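Local coordinates for phosphogluconate dehydrogenase NAD-binding putative C-terminal domain-containing protein (Sinorhizobium meliloti, PDB 4EZB) that is of unknown function but is probably an oxidoreductase, with a Rossmann-type domain resembling that of NAD(P)-dependent dehydrogenases, at residues 30-35 with 56-61; 98-103 with 117-122; 123-128 with 194-199. One frame throughout, in Å; residues are numbered along the deposited sequence.

Contact 1 of 3, residues 30-35 with 56-61; sequences IGFGEA and LRFNDP
F32 and F58 meet ring to ring: F32 CD2 lies 4.1 Å from F58 CZ, with the two side chains set obliquely. The touch is apolar, with a single pair of ring carbons nearest. The F32 ring gets to this position because CG is anti to the backbone N (chi1 -154°), while F58 aims its CB past the 30-35 segment and only the end of its ring closes in. Helix 64-73 lines this side, with A71 against F32 and both L67 and R68 against F58.

Beside the rings, R57 reaches across with a chain bent at chi3 (-60°). Its NE forms a salt bridge with D55 OD2, just before the segment, and its NH2 comes to 2.8 Å from F32 O, with that oxygen at the edge of the guanidinium and near its plane. The same NH2 is 3.8 Å from G33 N.

Residues 31-33 make the turn between strand 26-30 and helix 34-44, and G31 and G33 fit the GxGxxA pattern of a Rossmann-type dinucleotide-binding fold; G33 is the N-cap of the helix. In such folds this turn commonly passes beneath the cofactor's diphosphate. Across from it, 56-61 starts with a short 3-10 turn after strand 50-54, where N59 N donates to L56 O. D55 ties the two sides together: besides holding R57 through OD2, it accepts from F32 N with its other carboxylate oxygen, OD1.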
ATOM      1  N   ILE A  30     -19.653  -9.827 -30.986  1.00 45.06           N
ATOM      2  CA  ILE A  30     -18.818  -9.109 -31.935  1.00 40.61           C
ATOM      3  C   ILE A  30     -17.392  -9.364 -31.517  1.00 40.40           C
ATOM      4  O   ILE A  30     -16.977  -8.975 -30.429  1.00 39.48           O
ATOM      5  CB  ILE A  30     -19.124  -7.608 -32.059  1.00 39.91           C
ATOM      6  CG1 ILE A  30     -20.532  -7.425 -32.623  1.00 41.68           C
ATOM      7  CG2 ILE A  30     -18.088  -6.967 -33.002  1.00 39.64           C
ATOM      8  CD1 ILE A  30     -21.043  -6.000 -32.680  1.00 43.29           C
ATOM      9  N   GLY A  31     -16.669 -10.053 -32.390  1.00 45.26           N
ATOM     10  CA  GLY A  31     -15.387 -10.645 -32.052  1.00 48.54           C
ATOM     11  C   GLY A  31     -15.673 -12.108 -31.795  1.00 53.00           C
ATOM     12  O   GLY A  31     -16.587 -12.438 -31.040  1.00 54.05           O
ATOM     13  N   PHE A  32     -14.928 -12.983 -32.463  1.00 53.29           N
ATOM     14  CA  PHE A  32     -14.989 -14.407 -32.191  1.00 53.24           C
ATOM     15  C   PHE A  32     -13.600 -14.992 -31.923  1.00 51.71           C
ATOM     16  O   PHE A  32     -13.166 -15.941 -32.576  1.00 52.38           O
ATOM     17  CB  PHE A  32     -15.724 -15.166 -33.300  1.00 54.98           C
ATOM     18  CG  PHE A  32     -16.359 -16.445 -32.823  1.00 56.59           C
ATOM     19  CD1 PHE A  32     -17.149 -16.459 -31.672  1.00 54.00           C
ATOM     20  CD2 PHE A  32     -16.171 -17.641 -33.516  1.00 58.77           C
ATOM     21  CE1 PHE A  32     -17.739 -17.630 -31.220  1.00 54.52           C
ATOM     22  CE2 PHE A  32     -16.760 -18.818 -33.067  1.00 54.73           C
ATOM     23  CZ  PHE A  32     -17.539 -18.812 -31.913  1.00 53.36           C
ATOM     24  N   GLY A  33     -12.909 -14.393 -30.960  1.00 50.73           N
ATOM     25  CA  GLY A  33     -11.610 -14.880 -30.506  1.00 53.86           C
ATOM     26  C   GLY A  33     -11.787 -15.931 -29.427  1.00 58.67           C
ATOM     27  O   GLY A  33     -12.882 -16.489 -29.268  1.00 58.43           O
ATOM     28  N   GLU A  34     -10.717 -16.181 -28.675  1.00 60.12           N
ATOM     29  CA  GLU A  34     -10.719 -17.199 -27.616  1.00 66.32           C
ATOM     30  C   GLU A  34     -11.803 -16.965 -26.550  1.00 64.09           C
ATOM     31  O   GLU A  34     -12.640 -17.848 -26.303  1.00 61.90           O
ATOM     32  CB  GLU A  34      -9.346 -17.278 -26.952  1.00 73.88           C
ATOM     33  CG  GLU A  34      -8.242 -17.763 -27.872  1.00 85.73           C
ATOM     34  CD  GLU A  34      -6.937 -17.997 -27.136  1.00 98.35           C
ATOM     35  OE1 GLU A  34      -6.715 -17.367 -26.073  1.00 97.11           O
ATOM     36  OE2 GLU A  34      -6.132 -18.815 -27.628  1.00106.94           O
ATOM     37  N   ALA A  35     -11.783 -15.777 -25.937  1.00 59.24           N
ATOM     38  CA  ALA A  35     -12.746 -15.410 -24.889  1.00 54.20           C
ATOM     39  C   ALA A  35     -14.195 -15.584 -25.341  1.00 54.45           C
ATOM     40  O   ALA A  35     -14.986 -16.206 -24.621  1.00 54.15           O
ATOM     41  CB  ALA A  35     -12.500 -13.991 -24.380  1.00 48.99           C
ATOM     42  N   LEU A  56     -14.578 -10.110 -38.495  1.00 59.18           N
ATOM     43  CA  LEU A  56     -14.027  -9.680 -39.785  1.00 59.64           C
ATOM     44  C   LEU A  56     -13.391 -10.856 -40.517  1.00 57.00           C
ATOM     45  O   LEU A  56     -13.389 -10.894 -41.749  1.00 56.35           O
ATOM     46  CB  LEU A  56     -12.979  -8.576 -39.589  1.00 60.60           C
ATOM     47  CG  LEU A  56     -13.405  -7.187 -39.092  1.00 67.68           C
ATOM     48  CD1 LEU A  56     -12.221  -6.464 -38.447  1.00 74.02           C
ATOM     49  CD2 LEU A  56     -14.032  -6.338 -40.198  1.00 66.08           C
ATOM     50  N   ARG A  57     -12.853 -11.806 -39.750  1.00 54.33           N
ATOM     51  CA  ARG A  57     -12.191 -12.973 -40.315  1.00 54.38           C
ATOM     52  C   ARG A  57     -13.155 -13.938 -41.014  1.00 55.41           C
ATOM     53  O   ARG A  57     -12.717 -14.790 -41.800  1.00 57.74           O
ATOM     54  CB  ARG A  57     -11.385 -13.719 -39.250  1.00 54.34           C
ATOM     55  CG  ARG A  57     -10.255 -12.924 -38.628  1.00 53.01           C
ATOM     56  CD  ARG A  57      -9.646 -13.700 -37.475  1.00 53.61           C
ATOM     57  NE  ARG A  57     -10.628 -13.986 -36.421  1.00 57.00           N
ATOM     58  CZ  ARG A  57     -10.374 -14.714 -35.329  1.00 54.57           C
ATOM     59  NH1 ARG A  57      -9.162 -15.237 -35.148  1.00 49.62           N
ATOM     60  NH2 ARG A  57     -11.333 -14.912 -34.411  1.00 49.31           N
ATOM     61  N   PHE A  58     -14.453 -13.813 -40.738  1.00 54.20           N
ATOM     62  CA  PHE A  58     -15.468 -14.583 -41.455  1.00 53.31           C
ATOM     63  C   PHE A  58     -15.484 -14.244 -42.960  1.00 56.96           C
ATOM     64  O   PHE A  58     -16.039 -14.999 -43.764  1.00 55.11           O
ATOM     65  CB  PHE A  58     -16.865 -14.404 -40.832  1.00 55.44           C
ATOM     66  CG  PHE A  58     -17.118 -15.255 -39.601  1.00 54.24           C
ATOM     67  CD1 PHE A  58     -16.807 -16.621 -39.584  1.00 54.46           C
ATOM     68  CD2 PHE A  58     -17.699 -14.696 -38.461  1.00 51.87           C
ATOM     69  CE1 PHE A  58     -17.043 -17.400 -38.444  1.00 53.93           C
ATOM     70  CE2 PHE A  58     -17.937 -15.468 -37.323  1.00 51.63           C
ATOM     71  CZ  PHE A  58     -17.615 -16.823 -37.315  1.00 51.92           C
ATOM     72  N   ASN A  59     -14.838 -13.129 -43.322  1.00 59.91           N
ATOM     73  CA  ASN A  59     -14.774 -12.611 -44.699  1.00 64.13           C
ATOM     74  C   ASN A  59     -13.392 -12.716 -45.354  1.00 60.01           C
ATOM     75  O   ASN A  59     -13.221 -12.358 -46.520  1.00 60.08           O
ATOM     76  CB  ASN A  59     -15.208 -11.139 -44.716  1.00 66.96           C
ATOM     77  CG  ASN A  59     -16.662 -10.957 -44.342  1.00 70.34           C
ATOM     78  OD1 ASN A  59     -17.543 -11.627 -44.882  1.00 76.18           O
ATOM     79  ND2 ASN A  59     -16.921 -10.059 -43.403  1.00 67.66           N
ATOM     80  N   ASP A  60     -12.412 -13.176 -44.583  1.00 56.08           N
ATOM     81  CA  ASP A  60     -11.036 -13.320 -45.040  1.00 54.82           C
ATOM     82  C   ASP A  60     -10.847 -14.725 -45.577  1.00 52.02           C
ATOM     83  O   ASP A  60     -10.951 -15.674 -44.814  1.00 51.69           O
ATOM     84  CB  ASP A  60     -10.095 -13.112 -43.854  1.00 54.13           C
ATOM     85  CG  ASP A  60      -8.651 -13.048 -44.261  1.00 56.16           C
ATOM     86  OD1 ASP A  60      -8.249 -13.655 -45.275  1.00 54.82           O
ATOM     87  OD2 ASP A  60      -7.902 -12.366 -43.559  1.00 60.83           O
ATOM     88  N   PRO A  61     -10.551 -14.875 -46.888  1.00 51.92           N
ATOM     89  CA  PRO A  61     -10.394 -16.227 -47.450  1.00 50.88           C
ATOM     90  C   PRO A  61      -9.358 -17.089 -46.707  1.00 50.76           C
ATOM     91  O   PRO A  61      -9.435 -18.321 -46.746  1.00 52.69           O
ATOM     92  CB  PRO A  61      -9.928 -15.953 -48.883  1.00 53.70           C
ATOM     93  CG  PRO A  61     -10.499 -14.616 -49.205  1.00 52.96           C
ATOM     94  CD  PRO A  61     -10.401 -13.833 -47.923  1.00 52.20           C
TER

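Contact 2 of 3, residues 98-103 with 117-122; sequences AATKAV and FIDLNS
T100 sits against D119 and N121, and V103 against F117, where helix 100-107 of a Rossmann-type beta-alpha-beta unit packs beside the end of strand 116-119. The T100 methyl makes the tightest approach, CG2 lying 3.2 Å from D119 OD1, with the two side chains crossing at about a right angle. CG2 is anti to the backbone N, which leaves OG1 on the other branch (chi1 -62°) to meet N121 as that side chain comes from the opposite direction; T100 OG1 is 3.4 Å from N121 CB. One turn further along the helix, V103 CG1 reaches the edge of the F117 ring, near its plane, 4.1 Å from F117 CZ.

A water joins the polar parts of the two segments. It donates to T100 O and to D119 OD1, both at 2.8 Å, and it lies in the plane of the F117 ring, at its edge.

Further out, the loop after the strand is held by D119 itself. N121 ND2 makes weak bonds to both carboxylate oxygens, and D119 OD2 also forms a salt bridge with K128 on helix 125-136. N121 OD1 accepts from V95 N and T100 OG1 bonds to G97 O, so both side chains are tied to the loop that follows strand 90-93. The turn itself is an Asx turn: N121 N donates to D119 OD2 over 3.1 Å, approaching from above the carboxylate plane, 42° out of it.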
ATOM      1  N   ALA A  98      -8.341  -1.497 -28.714  1.00 47.76           N
ATOM      2  CA  ALA A  98      -8.244  -0.373 -29.636  1.00 49.18           C
ATOM      3  C   ALA A  98      -9.510  -0.205 -30.463  1.00 50.62           C
ATOM      4  O   ALA A  98      -9.888   0.915 -30.768  1.00 55.03           O
ATOM      5  CB  ALA A  98      -7.034  -0.523 -30.557  1.00 48.23           C
ATOM      6  N   ALA A  99     -10.167  -1.312 -30.811  1.00 48.16           N
ATOM      7  CA  ALA A  99     -11.321  -1.262 -31.712  1.00 49.25           C
ATOM      8  C   ALA A  99     -12.667  -0.926 -31.040  1.00 48.18           C
ATOM      9  O   ALA A  99     -13.677  -0.777 -31.730  1.00 50.99           O
ATOM     10  CB  ALA A  99     -11.424  -2.554 -32.518  1.00 49.11           C
ATOM     11  N   THR A 100     -12.676  -0.791 -29.713  1.00 45.63           N
ATOM     12  CA  THR A 100     -13.919  -0.606 -28.941  1.00 45.79           C
ATOM     13  C   THR A 100     -14.964   0.370 -29.554  1.00 44.42           C
ATOM     14  O   THR A 100     -16.108  -0.008 -29.822  1.00 42.64           O
ATOM     15  CB  THR A 100     -13.613  -0.252 -27.463  1.00 45.38           C
ATOM     16  OG1 THR A 100     -12.905  -1.337 -26.854  1.00 47.42           O
ATOM     17  CG2 THR A 100     -14.892  -0.046 -26.664  1.00 45.36           C
ATOM     18  N   LYS A 101     -14.552   1.609 -29.760  1.00 47.15           N
ATOM     19  CA  LYS A 101     -15.426   2.694 -30.252  1.00 49.86           C
ATOM     20  C   LYS A 101     -15.908   2.423 -31.667  1.00 47.53           C
ATOM     21  O   LYS A 101     -17.117   2.472 -31.949  1.00 48.84           O
ATOM     22  CB  LYS A 101     -14.689   4.043 -30.198  1.00 51.16           C
ATOM     23  CG  LYS A 101     -14.431   4.574 -28.788  1.00 55.76           C
ATOM     24  CD  LYS A 101     -13.691   5.915 -28.801  1.00 60.13           C
ATOM     25  CE  LYS A 101     -12.196   5.741 -29.046  1.00 64.06           C
ATOM     26  NZ  LYS A 101     -11.467   7.029 -29.218  1.00 70.53           N
ATOM     27  N   ALA A 102     -14.962   2.099 -32.545  1.00 47.08           N
ATOM     28  CA  ALA A 102     -15.262   1.688 -33.921  1.00 47.20           C
ATOM     29  C   ALA A 102     -16.355   0.624 -33.960  1.00 46.08           C
ATOM     30  O   ALA A 102     -17.366   0.804 -34.628  1.00 46.40           O
ATOM     31  CB  ALA A 102     -14.001   1.193 -34.617  1.00 47.59           C
ATOM     32  N   VAL A 103     -16.156  -0.467 -33.215  1.00 44.94           N
ATOM     33  CA  VAL A 103     -17.159  -1.523 -33.095  1.00 41.80           C
ATOM     34  C   VAL A 103     -18.510  -0.948 -32.683  1.00 41.04           C
ATOM     35  O   VAL A 103     -19.516  -1.146 -33.382  1.00 44.54           O
ATOM     36  CB  VAL A 103     -16.682  -2.624 -32.125  1.00 45.09           C
ATOM     37  CG1 VAL A 103     -17.828  -3.527 -31.705  1.00 43.83           C
ATOM     38  CG2 VAL A 103     -15.588  -3.437 -32.805  1.00 51.05           C
ATOM     39  N   PHE A 117     -26.612  -3.708 -26.017  1.00 35.38           N
ATOM     40  CA  PHE A 117     -25.204  -3.872 -26.382  1.00 32.76           C
ATOM     41  C   PHE A 117     -24.426  -3.870 -25.071  1.00 30.82           C
ATOM     42  O   PHE A 117     -24.496  -2.879 -24.316  1.00 31.66           O
ATOM     43  CB  PHE A 117     -24.804  -2.660 -27.220  1.00 34.42           C
ATOM     44  CG  PHE A 117     -23.422  -2.736 -27.826  1.00 32.53           C
ATOM     45  CD1 PHE A 117     -23.230  -3.314 -29.083  1.00 31.34           C
ATOM     46  CD2 PHE A 117     -22.331  -2.176 -27.166  1.00 31.18           C
ATOM     47  CE1 PHE A 117     -21.960  -3.349 -29.671  1.00 31.40           C
ATOM     48  CE2 PHE A 117     -21.065  -2.200 -27.733  1.00 29.99           C
ATOM     49  CZ  PHE A 117     -20.879  -2.792 -28.995  1.00 30.41           C
ATOM     50  N   ILE A 118     -23.744  -4.975 -24.760  1.00 28.93           N
ATOM     51  CA  ILE A 118     -22.920  -5.037 -23.570  1.00 28.10           C
ATOM     52  C   ILE A 118     -21.463  -4.977 -23.993  1.00 28.89           C
ATOM     53  O   ILE A 118     -20.968  -5.824 -24.746  1.00 30.90           O
ATOM     54  CB  ILE A 118     -23.155  -6.317 -22.715  1.00 30.16           C
ATOM     55  CG1 ILE A 118     -24.636  -6.557 -22.429  1.00 30.22           C
ATOM     56  CG2 ILE A 118     -22.388  -6.230 -21.400  1.00 31.40           C
ATOM     57  CD1 ILE A 118     -24.883  -7.821 -21.617  1.00 31.70           C
ATOM     58  N   ASP A 119     -20.765  -3.956 -23.534  1.00 29.94           N
ATOM     59  CA  ASP A 119     -19.390  -3.786 -23.942  1.00 31.54           C
ATOM     60  C   ASP A 119     -18.528  -4.508 -22.940  1.00 31.61           C
ATOM     61  O   ASP A 119     -18.469  -4.098 -21.797  1.00 33.37           O
ATOM     62  CB  ASP A 119     -19.022  -2.311 -23.979  1.00 34.87           C
ATOM     63  CG  ASP A 119     -17.652  -2.083 -24.584  1.00 39.29           C
ATOM     64  OD1 ASP A 119     -17.607  -1.564 -25.738  1.00 40.96           O
ATOM     65  OD2 ASP A 119     -16.631  -2.443 -23.919  1.00 37.02           O
ATOM     66  N   LEU A 120     -17.857  -5.572 -23.355  1.00 33.59           N
ATOM     67  CA  LEU A 120     -17.024  -6.317 -22.404  1.00 36.77           C
ATOM     68  C   LEU A 120     -15.525  -6.111 -22.571  1.00 37.93           C
ATOM     69  O   LEU A 120     -14.727  -6.891 -22.027  1.00 38.40           O
ATOM     70  CB  LEU A 120     -17.324  -7.822 -22.483  1.00 38.03           C
ATOM     71  CG  LEU A 120     -18.778  -8.186 -22.306  1.00 37.14           C
ATOM     72  CD1 LEU A 120     -18.988  -9.634 -22.745  1.00 36.55           C
ATOM     73  CD2 LEU A 120     -19.189  -7.945 -20.858  1.00 36.39           C
ATOM     74  N   ASN A 121     -15.131  -5.097 -23.316  1.00 37.24           N
ATOM     75  CA  ASN A 121     -13.730  -4.827 -23.589  1.00 38.21           C
ATOM     76  C   ASN A 121     -12.869  -4.300 -22.444  1.00 40.89           C
ATOM     77  O   ASN A 121     -13.368  -3.663 -21.555  1.00 40.19           O
ATOM     78  CB  ASN A 121     -13.633  -3.939 -24.795  1.00 38.15           C
ATOM     79  CG  ASN A 121     -14.271  -4.562 -25.994  1.00 41.93           C
ATOM     80  OD1 ASN A 121     -13.901  -5.637 -26.398  1.00 43.48           O
ATOM     81  ND2 ASN A 121     -15.267  -3.921 -26.527  1.00 39.96           N
ATOM     82  N   SER A 122     -11.572  -4.589 -22.462  1.00 42.74           N
ATOM     83  CA  SER A 122     -10.679  -4.178 -21.361  1.00 45.82           C
ATOM     84  C   SER A 122     -10.258  -2.722 -21.476  1.00 47.28           C
ATOM     85  O   SER A 122      -9.079  -2.436 -21.659  1.00 54.67           O
ATOM     86  CB  SER A 122      -9.424  -5.049 -21.308  1.00 49.67           C
ATOM     87  OG  SER A 122      -9.672  -6.314 -21.876  1.00 49.43           O
TER
HETATM   88  O   HOH W   1     -17.613  -2.005 -28.537  1.00 47.81           O

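Contact 3 of 3, residues 123-128 with 194-199; sequences VGPDTK and LKMIRS
V123 meets M196, a selenomethionine, through its backbone: the carbonyl O of V123 lies 3.8 Å from M196 CE, while the valine side chain points away and packs on T100 of helix 100-107. This is where the loop leading into helix 125-136, part of the Rossmann-type domain, touches the long helix 190-218, which leads out of that domain into the helical part of the chain. The closest approaches between the two segments are all made by that one methyl, which arrives at the end of a chain bent twice, at chi2 (89°) and again at chi3 (54°).

G124 comes next and takes the closest touch, its CA 3.6 Å from M196 CE. It is the N-cap residue of helix 125-136. P125 opens the helix and crosses the selenomethionine obliquely, with P125 CD 3.9 Å from M196 CE. Its ring also lies against S192 and S193 of helix 190-218 and against T266 of helix 238-268; M196 touches T266 too, along with E262 and A263, so helix 238-268 packs on both partners. On the far segment, L194, I197 and R198 pack against I225 and S228 of the second subunit.

D126 turns back on its own helix, where OD1 takes a weak bond from T127 N. T127 then faces helix 100-107, touching T100 and K101. K128 sends its amine back to the carbonyl oxygens of N121 and G145, while its backbone closes the first helical turn, K128 N donating to G124 O at 3.1 Å.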
ATOM      1  N   VAL A 123     -11.213  -1.805 -21.363  1.00 42.39           N
ATOM      2  CA  VAL A 123     -10.935  -0.378 -21.474  1.00 40.91           C
ATOM      3  C   VAL A 123     -11.454   0.365 -20.240  1.00 41.51           C
ATOM      4  O   VAL A 123     -12.212  -0.201 -19.454  1.00 40.61           O
ATOM      5  CB  VAL A 123     -11.476   0.204 -22.808  1.00 39.70           C
ATOM      6  CG1 VAL A 123     -10.716  -0.381 -23.997  1.00 35.07           C
ATOM      7  CG2 VAL A 123     -12.982  -0.043 -22.972  1.00 41.16           C
ATOM      8  N   GLY A 124     -11.019   1.608 -20.044  1.00 40.61           N
ATOM      9  CA  GLY A 124     -11.441   2.372 -18.877  1.00 42.63           C
ATOM     10  C   GLY A 124     -12.803   3.002 -19.093  1.00 45.10           C
ATOM     11  O   GLY A 124     -13.303   2.949 -20.210  1.00 45.87           O
ATOM     12  N   PRO A 125     -13.402   3.613 -18.028  1.00 45.46           N
ATOM     13  CA  PRO A 125     -14.754   4.191 -18.081  1.00 47.29           C
ATOM     14  C   PRO A 125     -14.904   5.302 -19.113  1.00 45.85           C
ATOM     15  O   PRO A 125     -16.000   5.549 -19.603  1.00 48.52           O
ATOM     16  CB  PRO A 125     -14.968   4.752 -16.665  1.00 47.42           C
ATOM     17  CG  PRO A 125     -13.603   4.863 -16.084  1.00 46.69           C
ATOM     18  CD  PRO A 125     -12.855   3.697 -16.664  1.00 44.65           C
ATOM     19  N   ASP A 126     -13.798   5.958 -19.417  1.00 47.37           N
ATOM     20  CA  ASP A 126     -13.705   7.014 -20.435  1.00 51.41           C
ATOM     21  C   ASP A 126     -14.103   6.506 -21.826  1.00 49.37           C
ATOM     22  O   ASP A 126     -15.046   7.036 -22.452  1.00 49.64           O
ATOM     23  CB  ASP A 126     -12.260   7.526 -20.448  1.00 59.78           C
ATOM     24  CG  ASP A 126     -11.264   6.453 -19.947  1.00 67.36           C
ATOM     25  OD1 ASP A 126     -10.620   5.802 -20.799  1.00 63.93           O
ATOM     26  OD2 ASP A 126     -11.169   6.227 -18.703  1.00 70.34           O
ATOM     27  N   THR A 127     -13.385   5.482 -22.292  1.00 45.21           N
ATOM     28  CA  THR A 127     -13.701   4.766 -23.533  1.00 44.16           C
ATOM     29  C   THR A 127     -15.081   4.108 -23.491  1.00 40.02           C
ATOM     30  O   THR A 127     -15.821   4.143 -24.474  1.00 38.58           O
ATOM     31  CB  THR A 127     -12.648   3.681 -23.844  1.00 46.65           C
ATOM     32  OG1 THR A 127     -11.343   4.241 -23.697  1.00 52.27           O
ATOM     33  CG2 THR A 127     -12.792   3.177 -25.277  1.00 44.52           C
ATOM     34  N   LYS A 128     -15.432   3.515 -22.358  1.00 37.19           N
ATOM     35  CA  LYS A 128     -16.771   2.946 -22.197  1.00 36.72           C
ATOM     36  C   LYS A 128     -17.830   4.011 -22.467  1.00 38.92           C
ATOM     37  O   LYS A 128     -18.862   3.716 -23.075  1.00 37.34           O
ATOM     38  CB  LYS A 128     -17.002   2.415 -20.781  1.00 34.77           C
ATOM     39  CG  LYS A 128     -16.168   1.211 -20.364  1.00 36.06           C
ATOM     40  CD  LYS A 128     -16.362  -0.029 -21.239  1.00 34.28           C
ATOM     41  CE  LYS A 128     -15.864  -1.240 -20.461  1.00 33.52           C
ATOM     42  NZ  LYS A 128     -16.105  -2.489 -21.225  1.00 33.85           N
ATOM     43  N   LEU A 194     -14.889   0.015 -10.919  1.00 33.60           N
ATOM     44  CA  LEU A 194     -14.755  -0.946  -9.844  1.00 35.69           C
ATOM     45  C   LEU A 194     -13.597  -1.955 -10.071  1.00 38.00           C
ATOM     46  O   LEU A 194     -12.806  -2.211  -9.163  1.00 40.95           O
ATOM     47  CB  LEU A 194     -16.088  -1.671  -9.671  1.00 35.53           C
ATOM     48  CG  LEU A 194     -16.273  -2.640  -8.523  1.00 40.65           C
ATOM     49  CD1 LEU A 194     -15.705  -2.025  -7.273  1.00 42.82           C
ATOM     50  CD2 LEU A 194     -17.752  -2.895  -8.320  1.00 44.06           C
ATOM     51  N   LYS A 195     -13.508  -2.502 -11.278  1.00 37.59           N
ATOM     52  CA  LYS A 195     -12.444  -3.433 -11.649  1.00 39.02           C
ATOM     53  C   LYS A 195     -11.061  -2.777 -11.496  1.00 39.26           C
ATOM     54  O   LYS A 195     -10.153  -3.339 -10.874  1.00 37.51           O
ATOM     55  CB  LYS A 195     -12.638  -3.914 -13.096  1.00 37.71           C
ATOM     56  CG  LYS A 195     -11.463  -4.728 -13.613  1.00 36.82           C
ATOM     57  CD  LYS A 195     -11.731  -5.361 -14.965  1.00 39.85           C
ATOM     58  CE  LYS A 195     -10.461  -6.001 -15.506  1.00 40.47           C
ATOM     59  NZ  LYS A 195     -10.704  -6.749 -16.772  1.00 39.10           N
HETATM   60  N   MSE A 196     -10.934  -1.575 -12.042  1.00 39.94           N
HETATM   61  CA  MSE A 196      -9.693  -0.813 -12.000  1.00 43.91           C
HETATM   62  C   MSE A 196      -9.276  -0.383 -10.614  1.00 42.34           C
HETATM   63  O   MSE A 196      -8.100  -0.522 -10.248  1.00 42.46           O
HETATM   64  CB  MSE A 196      -9.875   0.424 -12.855  1.00 53.78           C
HETATM   65  CG  MSE A 196      -8.731   0.490 -13.847  1.00 78.01           C
HETATM   66 SE   MSE A 196      -9.157  -0.494 -15.501  1.00111.56          SE
HETATM   67  CE  MSE A 196     -10.867   0.368 -15.967  1.00 95.79           C
ATOM     68  N   ILE A 197     -10.207   0.164  -9.841  1.00 37.56           N
ATOM     69  CA  ILE A 197      -9.880   0.607  -8.482  1.00 38.20           C
ATOM     70  C   ILE A 197      -9.483  -0.561  -7.549  1.00 36.93           C
ATOM     71  O   ILE A 197      -8.629  -0.418  -6.669  1.00 38.11           O
ATOM     72  CB  ILE A 197     -11.010   1.473  -7.902  1.00 39.84           C
ATOM     73  CG1 ILE A 197     -11.101   2.784  -8.706  1.00 40.16           C
ATOM     74  CG2 ILE A 197     -10.755   1.816  -6.436  1.00 37.95           C
ATOM     75  CD1 ILE A 197     -12.441   3.491  -8.577  1.00 38.08           C
ATOM     76  N   ARG A 198     -10.104  -1.711  -7.764  1.00 37.61           N
ATOM     77  CA  ARG A 198      -9.847  -2.924  -7.007  1.00 38.34           C
ATOM     78  C   ARG A 198      -8.372  -3.303  -7.153  1.00 41.81           C
ATOM     79  O   ARG A 198      -7.784  -3.873  -6.234  1.00 42.43           O
ATOM     80  CB  ARG A 198     -10.731  -4.047  -7.550  1.00 42.21           C
ATOM     81  CG  ARG A 198     -10.516  -5.405  -6.915  1.00 51.39           C
ATOM     82  CD  ARG A 198     -11.373  -6.486  -7.568  1.00 59.62           C
ATOM     83  NE  ARG A 198     -10.974  -7.812  -7.095  1.00 66.13           N
ATOM     84  CZ  ARG A 198     -10.197  -8.662  -7.769  1.00 74.83           C
ATOM     85  NH1 ARG A 198      -9.738  -8.356  -8.981  1.00 76.39           N
ATOM     86  NH2 ARG A 198      -9.890  -9.838  -7.233  1.00 76.66           N
ATOM     87  N   SER A 199      -7.796  -2.984  -8.310  1.00 42.90           N
ATOM     88  CA  SER A 199      -6.365  -3.193  -8.583  1.00 47.76           C
ATOM     89  C   SER A 199      -5.449  -2.394  -7.700  1.00 49.40           C
ATOM     90  O   SER A 199      -4.340  -2.835  -7.396  1.00 55.94           O
ATOM     91  CB  SER A 199      -6.042  -2.816 -10.019  1.00 51.82           C
ATOM     92  OG  SER A 199      -6.035  -3.971 -10.813  1.00 55.76           O
TER

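Overall arrangement
The three contacts follow one another along the chain without overlap, and step from the glycine turn of the Rossmann-type domain to its border with the helical part. Contacts 1 and 2 have centres 15 Å apart and touch where I30, ending strand 26-30, packs on V103 of helix 100-107 and on F117 of strand 116-119, two places along in the mixed sheet with strand 90-93 between. Contacts 2 and 3, centres 13 Å apart, share the connection from strand 116-119 to helix 125-136. Contacts 1 and 3 lie 26 Å apart between centres and do not touch. Contact 2 thus bridges the other two, and contact 3 reaches helix 190-218, which also packs on the second subunit.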